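PDB 2WQK: 5'-nucleotidase SurE from Aquifex aeolicus, which probably removes the phosphate from nucleoside 5'-monophosphates, using one divalent metal cation per subunit. Local coordinates for residues Glu114-Leu118 / Gly119-Ile123; Gly100-Ile103 / Thr104-Gly107. One frame throughout, in Å; residues are numbered along the deposited sequence. Where two conformers were deposited one is given.

Overall arrangement
The two contacts come one after the other along the chain, contact 2 first. Residues 100-107 lie in the loop that follows strand 88-94 and run into the start of helix 107-117. Contact 1 takes up the far end of the same helix and the turn into strand 122-128. They mark the two ends of helix 107-117 in a beta-alpha-beta unit of the mixed sheet, with strands 88-94 and 122-128 side by side. The centres of contacts 1 and 2 are about 17 Å apart. Ser106, just before the helix, binds a sulfate, and its side chain is about 7 Å from the bound sodium ion. Both contacts also touch the second subunit, where Tyr105 of one chain meets Glu114 of the other.

Contact 1: Glu114-Leu118 / Gly119-Ile123; sequences EGRIL and GIPSI
Gly115 and Arg116 meet Gly119 and Ile120 in a Schellman motif, which ends helix 107-117 before strand 122-128 of a beta-alpha-beta unit. Gly119 turns to positive phi (88°). Its N bonds to Arg116 O at 2.9 Å, and Ile120 N bonds to Gly115 O at 3.0 Å. A side chain on Gly119 would press against the carbonyl O of Leu118.

Arg116 has two conformers, so the placement of its guanidinium is one of two. In the one described here, CG is anti to the backbone N (chi1 -161°) and the chain then bends at chi2 and chi3. This folds the guanidinium back over the turn. One of its faces lies over the Gly119-Ile120 peptide, offset toward the rim, with NH1 3.4 Å from Gly119 CA. Leu118 CB touches Ile120 CD1, and the Leu118 side chain also packs on Val73 and His74 of helix 69-80.

Ser122 points back at the helix. Its OG donates to Ile120 O at 2.8 Å, from above the carbonyl plane. An alanine in place of Ser122 would probably leave Ile120 O without this hydroxyl donor and open a small gap beside Gly115. A CB on Gly115 would come too close to the serine oxygen, as Ser122 OG lies 3.3 Å from Gly115 C.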
loop_
_atom_site.group_PDB
_atom_site.type_symbol
_atom_site.label_atom_id
_atom_site.label_comp_id
_atom_site.label_asym_id
_atom_site.label_seq_id
_atom_site.Cartn_x
_atom_site.Cartn_y
_atom_site.Cartn_z
ATOM N N GLU A 114 19.212 11.373 -7.334
ATOM C CA GLU A 114 18.583 11.712 -8.618
ATOM C C GLU A 114 19.066 13.065 -9.153
ATOM O O GLU A 114 19.290 13.247 -10.360
ATOM C CB GLU A 114 17.058 11.633 -8.539
ATOM C CG GLU A 114 16.563 10.221 -8.337
ATOM C CD GLU A 114 16.760 9.286 -9.550
ATOM O OE1 GLU A 114 17.018 9.751 -10.679
ATOM O OE2 GLU A 114 16.639 8.053 -9.354
ATOM N N GLY A 115 19.204 14.025 -8.248
ATOM C CA GLY A 115 19.790 15.296 -8.701
ATOM C C GLY A 115 21.154 15.100 -9.319
ATOM O O GLY A 115 21.435 15.624 -10.393
ATOM N N ARG A 116 22.011 14.299 -8.663
ATOM C CA ARG A 116 23.365 14.087 -9.163
ATOM C C ARG A 116 23.338 13.268 -10.468
ATOM O O ARG A 116 24.146 13.520 -11.359
ATOM C CB ARG A 116 24.261 13.449 -8.076
ATOM C CG ARG A 116 25.755 13.597 -8.298
ATOM C CD ARG A 116 26.225 14.966 -8.814
ATOM N NE ARG A 116 26.611 14.906 -10.239
ATOM C CZ ARG A 116 26.990 15.914 -11.039
ATOM N NH1 ARG A 116 27.330 15.644 -12.290
ATOM N NH2 ARG A 116 27.047 17.167 -10.626
ATOM N N ILE A 117 22.369 12.352 -10.605
ATOM C CA ILE A 117 22.206 11.597 -11.885
ATOM C C ILE A 117 21.934 12.577 -13.031
ATOM O O ILE A 117 22.429 12.397 -14.166
ATOM C CB ILE A 117 21.082 10.562 -11.789
ATOM C CG1 ILE A 117 21.562 9.392 -10.933
ATOM C CG2 ILE A 117 20.599 10.042 -13.186
ATOM C CD1 ILE A 117 20.459 8.399 -10.558
ATOM N N LEU A 118 21.160 13.620 -12.721
ATOM C CA LEU A 118 20.811 14.637 -13.694
ATOM C C LEU A 118 21.924 15.656 -13.925
ATOM O O LEU A 118 21.722 16.596 -14.719
ATOM C CB LEU A 118 19.547 15.376 -13.242
ATOM C CG LEU A 118 18.248 14.579 -13.366
ATOM C CD1 LEU A 118 17.038 15.283 -12.745
ATOM C CD2 LEU A 118 17.909 14.229 -14.816
ATOM N N GLY A 119 23.068 15.513 -13.241
ATOM C CA GLY A 119 24.189 16.404 -13.454
ATOM C C GLY A 119 24.170 17.647 -12.607
ATOM O O GLY A 119 24.789 18.680 -12.987
ATOM N N ILE A 120 23.469 17.571 -11.468
ATOM C CA ILE A 120 23.328 18.745 -10.579
ATOM C C ILE A 120 23.930 18.393 -9.213
ATOM O O ILE A 120 23.618 17.347 -8.678
ATOM C CB ILE A 120 21.840 19.105 -10.355
ATOM C CG1 ILE A 120 21.076 19.257 -11.686
ATOM C CG2 ILE A 120 21.763 20.352 -9.451
ATOM C CD1 ILE A 120 19.552 19.028 -11.638
ATOM N N PRO A 121 24.773 19.254 -8.638
ATOM C CA PRO A 121 25.320 18.994 -7.305
ATOM C C PRO A 121 24.153 18.868 -6.313
ATOM O O PRO A 121 23.162 19.639 -6.389
ATOM C CB PRO A 121 26.199 20.207 -7.015
ATOM C CG PRO A 121 26.429 20.826 -8.383
ATOM C CD PRO A 121 25.291 20.500 -9.226
ATOM N N SER A 122 24.277 17.916 -5.373
ATOM C CA SER A 122 23.119 17.548 -4.559
ATOM C C SER A 122 23.482 17.155 -3.136
ATOM O O SER A 122 24.553 16.617 -2.899
ATOM C CB SER A 122 22.274 16.463 -5.214
ATOM O OG SER A 122 21.920 16.756 -6.558
ATOM N N ILE A 123 22.556 17.419 -2.212
ATOM C CA ILE A 123 22.760 17.176 -0.786
ATOM C C ILE A 123 21.460 16.703 -0.173
ATOM O O ILE A 123 20.392 17.254 -0.453
ATOM C CB ILE A 123 23.161 18.488 -0.031
ATOM C CG1 ILE A 123 24.308 19.206 -0.712
ATOM C CG2 ILE A 123 23.466 18.181 1.388
ATOM C CD1 ILE A 123 24.631 20.601 -0.082
#

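Contact 2: Gly100-Ile103 / Thr104-Gly107. With SO4 (sulfate ion), chain C.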
loop_
_atom_site.group_PDB
_atom_site.type_symbol
_atom_site.label_atom_id
_atom_site.label_comp_id
_atom_site.label_asym_id
_atom_site.label_seq_id
_atom_site.Cartn_x
_atom_site.Cartn_y
_atom_site.Cartn_z
ATOM N N GLY A 100 24.607 5.016 7.836
ATOM C CA GLY A 100 25.145 3.678 7.676
ATOM C C GLY A 100 24.525 2.922 6.523
ATOM O O GLY A 100 24.188 3.471 5.473
ATOM N N GLU A 101 24.319 1.639 6.764
ATOM C CA GLU A 101 23.809 0.716 5.752
ATOM C C GLU A 101 22.442 1.074 5.257
ATOM O O GLU A 101 22.032 0.766 4.104
ATOM C CB GLU A 101 23.727 -0.710 6.334
ATOM C CG GLU A 101 25.062 -1.309 6.664
ATOM C CD GLU A 101 26.025 -1.298 5.486
ATOM O OE1 GLU A 101 25.597 -1.028 4.340
ATOM O OE2 GLU A 101 27.225 -1.565 5.711
ATOM N N ASP A 102 21.671 1.730 6.115
ATOM C CA ASP A 102 20.293 2.086 5.790
ATOM C C ASP A 102 20.106 3.226 4.722
ATOM O O ASP A 102 19.000 3.495 4.224
ATOM C CB ASP A 102 19.562 2.253 7.110
ATOM C CG ASP A 102 19.525 0.912 7.908
ATOM O OD1 ASP A 102 19.169 -0.141 7.303
ATOM O OD2 ASP A 102 19.878 0.892 9.104
ATOM N N ILE A 103 21.212 3.833 4.326
ATOM C CA ILE A 103 21.196 4.866 3.272
ATOM C C ILE A 103 20.563 4.334 1.965
ATOM O O ILE A 103 19.833 5.037 1.273
ATOM C CB ILE A 103 22.617 5.378 3.055
ATOM C CG1 ILE A 103 23.080 6.203 4.263
ATOM C CG2 ILE A 103 22.790 6.182 1.779
ATOM C CD1 ILE A 103 24.624 6.441 4.260
ATOM N N THR A 104 20.826 3.068 1.629
ATOM C CA THR A 104 20.300 2.435 0.416
ATOM C C THR A 104 18.788 2.466 0.290
ATOM O O THR A 104 18.247 2.465 -0.798
ATOM C CB THR A 104 20.717 0.951 0.380
ATOM O OG1 THR A 104 22.148 0.895 0.330
ATOM C CG2 THR A 104 20.117 0.271 -0.815
ATOM N N TYR A 105 18.099 2.452 1.431
ATOM C CA TYR A 105 16.659 2.378 1.472
ATOM C C TYR A 105 15.970 3.744 1.637
ATOM O O TYR A 105 14.739 3.845 1.709
ATOM C CB TYR A 105 16.238 1.479 2.639
ATOM C CG TYR A 105 16.780 0.059 2.530
ATOM C CD1 TYR A 105 16.368 -0.773 1.525
ATOM C CD2 TYR A 105 17.702 -0.415 3.434
ATOM C CE1 TYR A 105 16.849 -2.082 1.441
ATOM C CE2 TYR A 105 18.194 -1.725 3.363
ATOM C CZ TYR A 105 17.770 -2.544 2.343
ATOM O OH TYR A 105 18.240 -3.847 2.257
ATOM N N SER A 106 16.770 4.800 1.727
ATOM C CA SER A 106 16.225 6.126 2.068
ATOM C C SER A 106 15.697 6.900 0.857
ATOM O O SER A 106 16.419 7.120 -0.148
ATOM C CB SER A 106 17.346 6.963 2.664
ATOM O OG SER A 106 16.980 8.344 2.781
ATOM N N GLY A 107 14.464 7.353 0.964
ATOM C CA GLY A 107 13.875 8.235 -0.034
ATOM C C GLY A 107 14.532 9.604 -0.037
ATOM O O GLY A 107 14.654 10.242 -1.088
HETATM S S SO4 C . 13.354 8.411 4.311
HETATM O O1 SO4 C . 13.198 8.253 5.756
HETATM O O2 SO4 C . 12.240 9.297 3.845
HETATM O O3 SO4 C . 14.567 9.075 3.997
HETATM O O4 SO4 C . 13.271 7.100 3.592
HETATM O O HOH W 1 24.631 -0.024 2.227
HETATM O O HOH W 2 18.439 5.456 -1.570
#
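Asp102 and Tyr105 stand one turn apart on a short 3-10 segment, and their side chains cross at a slant. The carboxylate and ring planes are 36° apart. Asp102 OD1 comes to the ring edge, 4.1 Å from Tyr105 CD2, near the ring plane. Three residues apart on a 3-10 turn, they emerge on the same side, and both have CG beside the backbone N. Their polar ends have other partners: Asp102 OD1 forms a salt bridge with Arg183, and Tyr105 OH bonds to Glu114 of the second subunit. Tyr105 N hydrogen-bonds to Asp102 O at 3.1 Å.

Ser106 N bonds to Ile103 O at 3.1 Å, a fairly straight bond (165°). The Ser106 hydroxyl, with OG anti to the backbone N (chi1 168°), reaches the sulfate. Its OG donates to sulfate O3 at 2.8 Å, and Gly107 N bonds to sulfate O4 at 2.9 Å. Thr108 OG1 and Asn98 ND2 also hydrogen-bond to the sulfate. Ser106 OG also accepts a hydrogen bond from Val109 N, which caps the first turn of helix 107-117. This is a serine N-cap on helix 107-117 beside an anion site, close to metal-site residue Asn94 and consistent with a place for the substrate phosphate.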